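Local coordinates for protein serpin-12 (Manduca sexta, PDB 6CJ7) that probably inhibits serine proteases, as serpins do, and controls the prophenoloxidase activation system in larval hemolymph, at residues Q27-Q32 against M374-D379; N98-E103 against N139-S144; I235-L240 against D246-S251; N282-L287 against S294-Q299. All blocks are in the same frame, centred on the assembly; numbering follows the deposited sequence.

Contact 1. Residues Q27-Q32 against M374-D379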
loop_
_atom_site.group_PDB
_atom_site.type_symbol
_atom_site.label_atom_id
_atom_site.label_comp_id
_atom_site.label_asym_id
_atom_site.label_seq_id
_atom_site.Cartn_x
_atom_site.Cartn_y
_atom_site.Cartn_z
ATOM N N GLN A 27 12.828 -1.374 -1.493
ATOM C CA GLN A 27 13.934 -0.542 -1.023
ATOM C C GLN A 27 13.830 -0.294 0.476
ATOM O O GLN A 27 14.812 -0.460 1.210
ATOM C CB GLN A 27 13.977 0.780 -1.794
ATOM C CG GLN A 27 15.084 1.739 -1.326
ATOM C CD GLN A 27 16.469 1.157 -1.504
ATOM O OE1 GLN A 27 16.765 0.530 -2.522
ATOM N NE2 GLN A 27 17.324 1.348 -0.509
ATOM N N MET A 28 12.637 0.066 0.934
ATOM C CA MET A 28 12.405 0.314 2.351
ATOM C C MET A 28 12.676 -0.927 3.204
ATOM O O MET A 28 13.094 -0.812 4.355
ATOM C CB MET A 28 10.974 0.806 2.581
ATOM C CG MET A 28 10.649 2.119 1.888
ATOM S SD MET A 28 8.921 2.597 2.076
ATOM C CE MET A 28 8.981 3.474 3.636
ATOM N N ALA A 29 12.438 -2.109 2.640
ATOM C CA ALA A 29 12.660 -3.352 3.368
ATOM C C ALA A 29 14.142 -3.651 3.584
ATOM O O ALA A 29 14.502 -4.292 4.575
ATOM C CB ALA A 29 11.980 -4.509 2.629
ATOM N N THR A 30 15.019 -3.205 2.681
ATOM C CA THR A 30 16.441 -3.461 2.863
ATOM C C THR A 30 17.071 -2.557 3.910
ATOM O O THR A 30 18.195 -2.836 4.346
ATOM C CB THR A 30 17.212 -3.282 1.550
ATOM O OG1 THR A 30 17.281 -1.886 1.220
ATOM C CG2 THR A 30 16.552 -4.040 0.418
ATOM N N GLU A 31 16.387 -1.489 4.322
ATOM C CA GLU A 31 16.987 -0.469 5.175
ATOM C C GLU A 31 16.563 -0.553 6.632
ATOM O O GLU A 31 17.132 0.159 7.469
ATOM C CB GLU A 31 16.638 0.924 4.654
ATOM C CG GLU A 31 17.187 1.224 3.286
ATOM C CD GLU A 31 16.567 2.465 2.695
ATOM O OE1 GLU A 31 15.855 3.179 3.434
ATOM O OE2 GLU A 31 16.785 2.722 1.497
ATOM N N GLN A 32 15.579 -1.382 6.960
ATOM C CA GLN A 32 15.146 -1.524 8.338
ATOM C C GLN A 32 14.605 -2.934 8.518
ATOM O O GLN A 32 14.183 -3.583 7.560
ATOM C CB GLN A 32 14.084 -0.475 8.694
ATOM C CG GLN A 32 12.879 -0.504 7.765
ATOM C CD GLN A 32 11.905 0.634 8.014
ATOM O OE1 GLN A 32 10.895 0.465 8.700
ATOM N NE2 GLN A 32 12.199 1.799 7.444
ATOM N N MET A 374 1.382 -4.498 0.593
ATOM C CA MET A 374 2.457 -5.457 0.834
ATOM C C MET A 374 2.851 -5.366 2.298
ATOM O O MET A 374 2.987 -4.266 2.840
ATOM C CB MET A 374 3.673 -5.207 -0.066
ATOM C CG MET A 374 3.382 -5.426 -1.537
ATOM S SD MET A 374 4.839 -5.172 -2.552
ATOM C CE MET A 374 5.810 -6.627 -2.142
ATOM N N ALA A 375 2.998 -6.514 2.951
ATOM C CA ALA A 375 3.396 -6.486 4.351
ATOM C C ALA A 375 4.434 -7.561 4.595
ATOM O O ALA A 375 4.244 -8.720 4.210
ATOM C CB ALA A 375 2.205 -6.689 5.294
ATOM N N ARG A 376 5.509 -7.180 5.269
ATOM C CA ARG A 376 6.461 -8.127 5.823
ATOM C C ARG A 376 6.115 -8.273 7.302
ATOM O O ARG A 376 6.310 -7.344 8.094
ATOM C CB ARG A 376 7.894 -7.634 5.601
ATOM C CG ARG A 376 8.997 -8.462 6.307
ATOM C CD ARG A 376 10.349 -7.909 5.985
ATOM N NE ARG A 376 10.585 -6.730 6.814
ATOM C CZ ARG A 376 11.579 -5.869 6.660
ATOM N NH1 ARG A 376 12.470 -6.060 5.711
ATOM N NH2 ARG A 376 11.673 -4.824 7.470
ATOM N N ILE A 377 5.577 -9.427 7.671
ATOM C CA ILE A 377 5.103 -9.662 9.029
ATOM C C ILE A 377 6.225 -10.366 9.782
ATOM O O ILE A 377 6.416 -11.581 9.649
ATOM C CB ILE A 377 3.805 -10.475 9.051
ATOM C CG1 ILE A 377 2.777 -9.831 8.113
ATOM C CG2 ILE A 377 3.300 -10.617 10.475
ATOM C CD1 ILE A 377 2.120 -8.610 8.668
ATOM N N MET A 378 6.982 -9.590 10.568
ATOM C CA MET A 378 7.995 -10.113 11.478
ATOM C C MET A 378 7.434 -10.490 12.836
ATOM O O MET A 378 8.036 -11.315 13.532
ATOM C CB MET A 378 9.125 -9.101 11.711
ATOM C CG MET A 378 9.839 -8.620 10.467
ATOM S SD MET A 378 10.408 -9.926 9.326
ATOM C CE MET A 378 11.949 -10.574 10.112
ATOM N N ASP A 379 6.344 -9.863 13.251
ATOM C CA ASP A 379 5.810 -10.048 14.599
ATOM C C ASP A 379 4.332 -9.686 14.562
ATOM O O ASP A 379 3.985 -8.503 14.621
ATOM C CB ASP A 379 6.560 -9.164 15.608
ATOM C CG ASP A 379 6.126 -9.399 17.049
ATOM O OD1 ASP A 379 5.086 -10.060 17.268
ATOM O OD2 ASP A 379 6.825 -8.910 17.972
#
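Ala29, in the last turn of helix 19-31, and Arg376, near the end of strand 370-377, are the backbone positions that come closest, and even so their CA atoms are 8.2 Å apart. A gap of this size leaves the backbones without direct bonds to each other, and one long arginine spans it. The side chain of Arg376 leaves with CG anti to the backbone N (chi1 172°) and bends at chi3, near 79°, so that the guanidinium meets the helix end with both terminal nitrogens. NH1 gives a hydrogen bond to Ala29 O at 2.9 Å, and this oxygen lies in the guanidinium plane, at its edge. NH2 reaches Gln32 O at 2.8 Å; here the nitrogen stands well above the carbonyl plane, while the oxygen is tilted a little from the guanidinium plane. The methyl CB of Ala29 is also close, 3.5 Å from NH1.

In serpin terms, this is the first helix of the fold, helix A, being tied to strand 370-377, the last of sheet B in chain order (s5B). The arginine thus collects one carbonyl from the last turn of the helix and one from the loop just after it. The positive charge would probably also interact favourably with the carbonyl end of the helix dipole.

Each of the two terminal nitrogens has a second partner. Helix 245-251, which packs alongside, supplies an acidic one to NH1, and NH2 bonds to Gly34 O, in the chain just beyond the helix. The backbone of Arg376 is paired with Leu36.

Contact 2. Residues N98-E103 against N139-S144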
loop_
_atom_site.group_PDB
_atom_site.type_symbol
_atom_site.label_atom_id
_atom_site.label_comp_id
_atom_site.label_asym_id
_atom_site.label_seq_id
_atom_site.Cartn_x
_atom_site.Cartn_y
_atom_site.Cartn_z
ATOM N N ASN A 98 -4.936 13.137 -1.602
ATOM C CA ASN A 98 -5.158 14.574 -1.756
ATOM C C ASN A 98 -3.825 15.283 -1.937
ATOM O O ASN A 98 -2.767 14.795 -1.530
ATOM C CB ASN A 98 -5.905 15.161 -0.544
ATOM C CG ASN A 98 -6.889 16.267 -0.917
ATOM O OD1 ASN A 98 -6.631 17.095 -1.799
ATOM N ND2 ASN A 98 -8.024 16.303 -0.223
ATOM N N VAL A 99 -3.897 16.461 -2.546
ATOM C CA VAL A 99 -2.758 17.367 -2.682
ATOM C C VAL A 99 -3.172 18.670 -2.014
ATOM O O VAL A 99 -4.083 19.357 -2.493
ATOM C CB VAL A 99 -2.377 17.606 -4.151
ATOM C CG1 VAL A 99 -1.139 18.510 -4.245
ATOM C CG2 VAL A 99 -2.142 16.300 -4.884
ATOM N N PHE A 100 -2.517 19.011 -0.908
ATOM C CA PHE A 100 -2.831 20.219 -0.161
ATOM C C PHE A 100 -1.842 21.296 -0.583
ATOM O O PHE A 100 -0.662 21.243 -0.223
ATOM C CB PHE A 100 -2.789 19.949 1.340
ATOM C CG PHE A 100 -3.858 18.991 1.799
ATOM C CD1 PHE A 100 -3.571 17.646 2.003
ATOM C CD2 PHE A 100 -5.157 19.437 2.008
ATOM C CE1 PHE A 100 -4.562 16.753 2.416
ATOM C CE2 PHE A 100 -6.156 18.553 2.416
ATOM C CZ PHE A 100 -5.854 17.211 2.621
ATOM N N LEU A 101 -2.325 22.243 -1.381
ATOM C CA LEU A 101 -1.495 23.265 -2.012
ATOM C C LEU A 101 -1.658 24.591 -1.280
ATOM O O LEU A 101 -2.781 25.095 -1.138
ATOM C CB LEU A 101 -1.873 23.423 -3.482
ATOM C CG LEU A 101 -1.154 24.542 -4.212
ATOM C CD1 LEU A 101 0.293 24.151 -4.416
ATOM C CD2 LEU A 101 -1.850 24.728 -5.540
ATOM N N SER A 102 -0.537 25.168 -0.847
ATOM C CA SER A 102 -0.566 26.445 -0.150
ATOM C C SER A 102 -1.325 27.497 -0.947
ATOM O O SER A 102 -1.193 27.589 -2.169
ATOM C CB SER A 102 0.860 26.933 0.102
ATOM O OG SER A 102 0.895 28.310 0.410
ATOM N N GLU A 103 -2.111 28.304 -0.234
ATOM C CA GLU A 103 -2.845 29.384 -0.878
ATOM C C GLU A 103 -1.940 30.473 -1.441
ATOM O O GLU A 103 -2.449 31.394 -2.082
ATOM C CB GLU A 103 -3.847 29.993 0.096
ATOM C CG GLU A 103 -5.020 29.092 0.409
ATOM C CD GLU A 103 -6.065 29.792 1.242
ATOM O OE1 GLU A 103 -5.923 31.016 1.444
ATOM O OE2 GLU A 103 -7.021 29.123 1.689
ATOM N N ASN A 139 -5.607 15.956 8.990
ATOM C CA ASN A 139 -5.797 14.672 9.661
ATOM C C ASN A 139 -7.275 14.341 9.813
ATOM O O ASN A 139 -7.669 13.178 9.673
ATOM C CB ASN A 139 -5.114 14.675 11.030
ATOM C CG ASN A 139 -3.600 14.552 10.936
ATOM O OD1 ASN A 139 -3.071 13.960 10.001
ATOM N ND2 ASN A 139 -2.902 15.101 11.921
ATOM N N SER A 140 -8.105 15.340 10.129
ATOM C CA SER A 140 -9.540 15.090 10.256
ATOM C C SER A 140 -10.141 14.646 8.929
ATOM O O SER A 140 -11.002 13.758 8.896
ATOM C CB SER A 140 -10.255 16.338 10.773
ATOM O OG SER A 140 -10.050 16.502 12.162
ATOM N N TRP A 141 -9.704 15.255 7.825
ATOM C CA TRP A 141 -10.183 14.825 6.517
ATOM C C TRP A 141 -9.765 13.388 6.226
ATOM O O TRP A 141 -10.577 12.577 5.762
ATOM C CB TRP A 141 -9.680 15.763 5.419
ATOM C CG TRP A 141 -10.106 15.300 4.064
ATOM C CD1 TRP A 141 -11.315 15.518 3.465
ATOM C CD2 TRP A 141 -9.347 14.497 3.156
ATOM N NE1 TRP A 141 -11.348 14.912 2.233
ATOM C CE2 TRP A 141 -10.155 14.277 2.018
ATOM C CE3 TRP A 141 -8.062 13.945 3.190
ATOM C CZ2 TRP A 141 -9.723 13.522 0.931
ATOM C CZ3 TRP A 141 -7.631 13.202 2.100
ATOM C CH2 TRP A 141 -8.461 12.994 0.990
ATOM N N ILE A 142 -8.497 13.052 6.494
ATOM C CA ILE A 142 -8.043 11.673 6.290
ATOM C C ILE A 142 -8.870 10.714 7.133
ATOM O O ILE A 142 -9.332 9.677 6.646
ATOM C CB ILE A 142 -6.546 11.526 6.614
ATOM C CG1 ILE A 142 -5.687 12.364 5.669
ATOM C CG2 ILE A 142 -6.128 10.048 6.563
ATOM C CD1 ILE A 142 -4.241 12.406 6.095
ATOM N N ALA A 143 -9.059 11.042 8.418
ATOM C CA ALA A 143 -9.846 10.170 9.283
ATOM C C ALA A 143 -11.266 9.998 8.757
ATOM O O ALA A 143 -11.834 8.899 8.829
ATOM C CB ALA A 143 -9.860 10.725 10.704
ATOM N N SER A 144 -11.853 11.069 8.207
ATOM C CA SER A 144 -13.210 10.987 7.675
ATOM C C SER A 144 -13.303 10.080 6.455
ATOM O O SER A 144 -14.393 9.587 6.145
ATOM C CB SER A 144 -13.726 12.386 7.321
ATOM O OG SER A 144 -13.095 12.893 6.158
#
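Trp141 receives two side chains from the strand, the ring of Phe100 and the amide of Asn98. Phe100 makes an offset edge-to-face (T-shaped) pair with it: its leading atom CZ comes within 4.0 Å of Trp141 CE3. The planes stand at 81°, with the centroids of the Phe100 ring and the six-membered ring of Trp141 5.9 Å apart. Asn98 lies over one face of the indole. Its ND2 is 3.5 Å from Trp141 CZ2, toward the rim, and its CB is 3.7 Å from Trp141 CH2, while the amide plane is steeply inclined to the ring. With chi1 at 177°, Trp141 turns CG to the far side of CA-CB from its own N and carries the indole from the helix to the strand. The two strand residues also touch each other, Asn98 CG sitting over a face of the Phe100 ring.

Trp141 belongs to helix 131-145, the helix F of serpins, which lies across the large sheet A; strand 92-102 is one of the sheet's strands. The contact is therefore a worked case of helix-on-sheet packing in which, between these two segments, Trp141 does nearly all the touching. With Trp141 reduced to an alanine, the CZ edge of Phe100 and the amide of Asn98 would probably lose their cover, and a gap would open between helix and strand.

Further out, Thr124 OG1 is hydrogen-bonded to Asn98 OD1, which helps to set the turn of the amide, and Val168 packs against both Asn98 and Phe100. On the helix, Ser144 OG donates to Trp141 O at 2.6 Å.

Contact 3. Residues I235-L240 against D246-S251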
loop_
_atom_site.group_PDB
_atom_site.type_symbol
_atom_site.label_atom_id
_atom_site.label_comp_id
_atom_site.label_asym_id
_atom_site.label_seq_id
_atom_site.Cartn_x
_atom_site.Cartn_y
_atom_site.Cartn_z
ATOM N N ILE A 235 -2.601 -13.021 -0.494
ATOM C CA ILE A 235 -1.607 -13.972 -0.957
ATOM C C ILE A 235 -0.537 -14.026 0.118
ATOM O O ILE A 235 0.086 -13.008 0.441
ATOM C CB ILE A 235 -1.040 -13.560 -2.323
ATOM C CG1 ILE A 235 -2.182 -13.483 -3.343
ATOM C CG2 ILE A 235 0.034 -14.557 -2.780
ATOM C CD1 ILE A 235 -1.783 -12.861 -4.668
ATOM N N VAL A 236 -0.367 -15.191 0.729
ATOM C CA VAL A 236 0.551 -15.361 1.850
ATOM C C VAL A 236 1.692 -16.248 1.389
ATOM O O VAL A 236 1.465 -17.327 0.823
ATOM C CB VAL A 236 -0.158 -15.955 3.078
ATOM C CG1 VAL A 236 0.814 -16.056 4.254
ATOM C CG2 VAL A 236 -1.378 -15.119 3.436
ATOM N N VAL A 237 2.922 -15.786 1.613
ATOM C CA VAL A 237 4.105 -16.443 1.086
ATOM C C VAL A 237 5.036 -16.698 2.259
ATOM O O VAL A 237 5.411 -15.760 2.977
ATOM C CB VAL A 237 4.787 -15.591 -0.000
ATOM C CG1 VAL A 237 5.831 -16.411 -0.721
ATOM C CG2 VAL A 237 3.751 -15.060 -0.991
ATOM N N LEU A 238 5.393 -17.962 2.460
ATOM C CA LEU A 238 6.078 -18.404 3.661
ATOM C C LEU A 238 7.413 -19.031 3.271
ATOM O O LEU A 238 7.425 -20.045 2.557
ATOM C CB LEU A 238 5.206 -19.409 4.403
ATOM C CG LEU A 238 5.656 -20.000 5.728
ATOM C CD1 LEU A 238 5.769 -18.944 6.797
ATOM C CD2 LEU A 238 4.667 -21.089 6.155
ATOM N N PRO A 239 8.554 -18.489 3.709
ATOM C CA PRO A 239 9.839 -19.078 3.333
ATOM C C PRO A 239 9.969 -20.478 3.892
ATOM O O PRO A 239 9.489 -20.791 4.982
ATOM C CB PRO A 239 10.867 -18.128 3.965
ATOM C CG PRO A 239 10.130 -16.927 4.360
ATOM C CD PRO A 239 8.698 -17.320 4.599
ATOM N N LEU A 240 10.616 -21.338 3.116
ATOM C CA LEU A 240 10.972 -22.642 3.632
ATOM C C LEU A 240 12.125 -22.510 4.628
ATOM O O LEU A 240 12.775 -21.465 4.735
ATOM C CB LEU A 240 11.348 -23.595 2.491
ATOM C CG LEU A 240 10.312 -23.664 1.368
ATOM C CD1 LEU A 240 10.834 -24.497 0.206
ATOM C CD2 LEU A 240 8.991 -24.211 1.883
ATOM N N ASP A 246 13.492 -11.976 3.966
ATOM C CA ASP A 246 14.048 -10.886 3.180
ATOM C C ASP A 246 14.673 -11.378 1.879
ATOM O O ASP A 246 14.554 -10.699 0.852
ATOM C CB ASP A 246 15.031 -10.100 4.043
ATOM C CG ASP A 246 14.308 -9.187 5.020
ATOM O OD1 ASP A 246 13.486 -8.354 4.555
ATOM O OD2 ASP A 246 14.524 -9.326 6.244
ATOM N N ALA A 247 15.294 -12.555 1.895
ATOM C CA ALA A 247 15.699 -13.207 0.653
ATOM C C ALA A 247 14.491 -13.461 -0.236
ATOM O O ALA A 247 14.518 -13.190 -1.443
ATOM C CB ALA A 247 16.418 -14.520 0.958
ATOM N N LEU A 248 13.415 -13.975 0.358
ATOM C CA LEU A 248 12.177 -14.191 -0.384
ATOM C C LEU A 248 11.688 -12.901 -1.024
ATOM O O LEU A 248 11.382 -12.864 -2.224
ATOM C CB LEU A 248 11.117 -14.767 0.557
ATOM C CG LEU A 248 9.690 -14.817 0.026
ATOM C CD1 LEU A 248 9.620 -15.747 -1.173
ATOM C CD2 LEU A 248 8.739 -15.268 1.125
ATOM N N LEU A 249 11.617 -11.823 -0.241
ATOM C CA LEU A 249 11.037 -10.591 -0.755
ATOM C C LEU A 249 11.879 -10.010 -1.887
ATOM O O LEU A 249 11.331 -9.531 -2.886
ATOM C CB LEU A 249 10.869 -9.578 0.377
ATOM C CG LEU A 249 10.414 -8.191 -0.068
ATOM C CD1 LEU A 249 9.043 -8.273 -0.723
ATOM C CD2 LEU A 249 10.388 -7.249 1.111
ATOM N N SER A 250 13.207 -10.066 -1.766
ATOM C CA SER A 250 14.069 -9.508 -2.806
ATOM C C SER A 250 13.872 -10.213 -4.144
ATOM O O SER A 250 13.900 -9.571 -5.203
ATOM C CB SER A 250 15.532 -9.592 -2.373
ATOM O OG SER A 250 15.790 -8.708 -1.300
ATOM N N SER A 251 13.659 -11.531 -4.120
ATOM C CA SER A 251 13.589 -12.324 -5.341
ATOM C C SER A 251 12.196 -12.376 -5.954
ATOM O O SER A 251 12.069 -12.706 -7.138
ATOM C CB SER A 251 14.062 -13.757 -5.067
ATOM O OG SER A 251 13.090 -14.495 -4.336
#
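On the helix side Leu248 carries this contact almost alone, pushing its branched end against Val237 and Pro239. A chi1 of 169° sends Leu248 CG away from its own backbone N, beside the carbonyl carbon, and chi2 is near 64°, a common leucine conformation that brings CD2 forward as the main point of touch. CD2 meets Val237 CG1 at 3.6 Å, and it is the same methyl that approaches Pro239 CG at 3.9 Å. The second methyl, CD1, stays with valine, 3.9 Å from CG1. In Val237 the branch that touches is CG1, placed opposite the backbone N by chi1 of -168°; the two side chains cross obliquely. The proline ring meets the leucine at about a right angle.

The elements are strand 232-239 of serpin sheet B and the short helix 245-251, helix G in serpin nomenclature, joined by a brief connection. Their axes approach to 8.8 Å at an angle of 127°, so the helix runs back obliquely over the strand. It is plain apolar helix-on-sheet packing, and it spreads to neighbouring strands, since Leu248 also touches Ala220 and Leu360. Ser251 OG bonds to Leu248 O at 3.2 Å, within the helix's last turn.

Contact 4. Residues N282-L287 against S294-Q299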
loop_
_atom_site.group_PDB
_atom_site.type_symbol
_atom_site.label_atom_id
_atom_site.label_comp_id
_atom_site.label_asym_id
_atom_site.label_seq_id
_atom_site.Cartn_x
_atom_site.Cartn_y
_atom_site.Cartn_z
ATOM N N ASN A 282 6.952 8.747 5.978
ATOM C CA ASN A 282 7.449 9.915 5.269
ATOM C C ASN A 282 8.269 9.421 4.082
ATOM O O ASN A 282 9.327 8.810 4.257
ATOM C CB ASN A 282 8.268 10.774 6.226
ATOM C CG ASN A 282 8.904 11.973 5.559
ATOM O OD1 ASN A 282 8.944 12.106 4.332
ATOM N ND2 ASN A 282 9.443 12.863 6.387
ATOM N N LEU A 283 7.762 9.664 2.871
ATOM C CA LEU A 283 8.363 9.097 1.669
ATOM C C LEU A 283 9.549 9.889 1.127
ATOM O O LEU A 283 10.194 9.425 0.180
ATOM C CB LEU A 283 7.309 8.977 0.560
ATOM C CG LEU A 283 6.219 7.938 0.846
ATOM C CD1 LEU A 283 5.101 8.139 -0.160
ATOM C CD2 LEU A 283 6.760 6.514 0.760
ATOM N N GLU A 284 9.868 11.058 1.677
ATOM C CA GLU A 284 10.947 11.840 1.075
ATOM C C GLU A 284 12.284 11.103 1.076
ATOM O O GLU A 284 12.944 11.083 0.025
ATOM C CB GLU A 284 11.051 13.207 1.759
ATOM C CG GLU A 284 12.170 14.077 1.183
ATOM C CD GLU A 284 12.415 15.346 1.991
ATOM O OE1 GLU A 284 12.049 15.402 3.185
ATOM O OE2 GLU A 284 12.977 16.291 1.429
ATOM N N PRO A 285 12.739 10.476 2.174
ATOM C CA PRO A 285 14.014 9.741 2.097
ATOM C C PRO A 285 14.062 8.693 0.996
ATOM O O PRO A 285 15.050 8.628 0.248
ATOM C CB PRO A 285 14.133 9.112 3.495
ATOM C CG PRO A 285 13.379 10.022 4.376
ATOM C CD PRO A 285 12.214 10.500 3.551
ATOM N N VAL A 286 13.031 7.850 0.879
ATOM C CA VAL A 286 13.105 6.775 -0.103
ATOM C C VAL A 286 12.921 7.321 -1.516
ATOM O O VAL A 286 13.576 6.857 -2.455
ATOM C CB VAL A 286 12.111 5.642 0.234
ATOM C CG1 VAL A 286 10.663 6.060 0.039
ATOM C CG2 VAL A 286 12.427 4.392 -0.591
ATOM N N LEU A 287 12.078 8.345 -1.690
ATOM C CA LEU A 287 11.915 8.896 -3.033
ATOM C C LEU A 287 13.193 9.579 -3.506
ATOM O O LEU A 287 13.519 9.526 -4.698
ATOM C CB LEU A 287 10.714 9.849 -3.081
ATOM C CG LEU A 287 9.359 9.153 -2.881
ATOM C CD1 LEU A 287 8.203 10.145 -2.984
ATOM C CD2 LEU A 287 9.187 8.037 -3.880
ATOM N N SER A 294 13.953 15.412 -7.822
ATOM C CA SER A 294 13.664 16.770 -8.278
ATOM C C SER A 294 12.373 17.317 -7.681
ATOM O O SER A 294 12.249 18.540 -7.517
ATOM C CB SER A 294 13.594 16.828 -9.809
ATOM O OG SER A 294 12.531 16.035 -10.286
ATOM N N ILE A 295 11.411 16.450 -7.342
ATOM C CA ILE A 295 10.109 16.945 -6.897
ATOM C C ILE A 295 10.191 17.703 -5.582
ATOM O O ILE A 295 9.288 18.489 -5.280
ATOM C CB ILE A 295 9.049 15.829 -6.762
ATOM C CG1 ILE A 295 9.378 14.905 -5.585
ATOM C CG2 ILE A 295 8.882 15.039 -8.068
ATOM C CD1 ILE A 295 8.347 13.797 -5.421
ATOM N N PHE A 296 11.241 17.475 -4.771
ATOM C CA PHE A 296 11.388 18.161 -3.492
ATOM C C PHE A 296 12.220 19.435 -3.588
ATOM O O PHE A 296 12.242 20.205 -2.624
ATOM C CB PHE A 296 12.020 17.220 -2.452
ATOM C CG PHE A 296 11.238 15.952 -2.230
ATOM C CD1 PHE A 296 10.062 15.971 -1.500
ATOM C CD2 PHE A 296 11.665 14.750 -2.775
ATOM C CE1 PHE A 296 9.326 14.814 -1.303
ATOM C CE2 PHE A 296 10.931 13.587 -2.592
ATOM C CZ PHE A 296 9.762 13.620 -1.861
ATOM N N THR A 297 12.883 19.678 -4.721
ATOM C CA THR A 297 13.817 20.788 -4.863
ATOM C C THR A 297 13.099 22.052 -5.315
ATOM O O THR A 297 12.006 22.010 -5.882
ATOM C CB THR A 297 14.931 20.458 -5.868
ATOM O OG1 THR A 297 14.407 20.482 -7.201
ATOM C CG2 THR A 297 15.520 19.080 -5.585
ATOM N N GLN A 298 13.748 23.189 -5.081
ATOM C CA GLN A 298 13.197 24.426 -5.613
ATOM C C GLN A 298 13.393 24.537 -7.119
ATOM O O GLN A 298 12.982 25.543 -7.707
ATOM C CB GLN A 298 13.788 25.611 -4.842
ATOM C CG GLN A 298 13.128 25.739 -3.451
ATOM C CD GLN A 298 13.993 26.415 -2.406
ATOM O OE1 GLN A 298 15.217 26.461 -2.527
ATOM N NE2 GLN A 298 13.354 26.938 -1.361
ATOM N N GLN A 299 13.968 23.512 -7.758
ATOM C CA GLN A 299 13.994 23.380 -9.208
ATOM C C GLN A 299 12.878 22.484 -9.732
ATOM O O GLN A 299 12.834 22.212 -10.937
ATOM C CB GLN A 299 15.347 22.835 -9.680
ATOM C CG GLN A 299 16.497 23.824 -9.533
ATOM C CD GLN A 299 16.856 24.065 -8.083
ATOM O OE1 GLN A 299 17.051 23.120 -7.318
ATOM N NE2 GLN A 299 16.924 25.332 -7.691
#
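Phe296 packs against Glu284 and Leu287 in a local, partly buried contact between helix 284-289, hI in serpin nomenclature, and the loop that follows it. It illustrates how a chain leaving a helix can fold back and fasten itself to the first turn with one aromatic ring. Phe296 closes a short 3-10 segment; its CG lies anti to the carbonyl carbon (chi1 -58°), and the ring reaches the helix face-on to one residue and edge-on to another.

The face contact is a CH-pi interaction. Glu284 CG sits 3.7 Å from the ring centroid, 4° off the normal, and Phe296 CZ comes within 3.6 Å of Glu284 CA. The glutamate thus serves here mainly through its aliphatic part. On the opposite face Ile295 CG1 lies toward the rim, so the ring has a neighbour on each face. At the edge, in the ring plane, Leu287 CB is 3.8 Å from Phe296 CE2. A serine in place of Phe296 would probably leave the Glu284 methylene and the Leu287 flank without cover and weaken the hold of the loop on the helix.

Beyond the ring, Val315 packs on Phe296 and Ile295, and Ile62 of helix 56-66 on Ile295. Asn282 precedes the turn into the helix and makes a capping bond, its OD1 accepting from Glu284 N at 3.0 Å. An ST turn follows Phe296: Thr297 OG1 accepts from Gln299 N at 3.1 Å.

How the contacts relate
Contacts 1 and 3 form one neighbourhood, with centres 11 Å apart. A salt bridge between Arg376 NH1 and Asp246 OD1, 2.8 Å long, joins them, and Leu249 CD2 packs on Ala29 CB at 3.5 Å. Contact 4 meets contact 1 on another side of helix 19-31, where Val286 CG2 lies 3.8 Å from Met28 CG. Contact 2 stands apart, with its nearest atoms about 10 Å from contact 4 and about 16 Å from contact 1; contact 3 lies across the chain's centre, about 36 Å away between centres. Residues 332-346, in the region of the serpin reactive-centre loop, are not modelled. Strands 165-174 and 317-326 pair directly, consistent with a loop not inserted in sheet A.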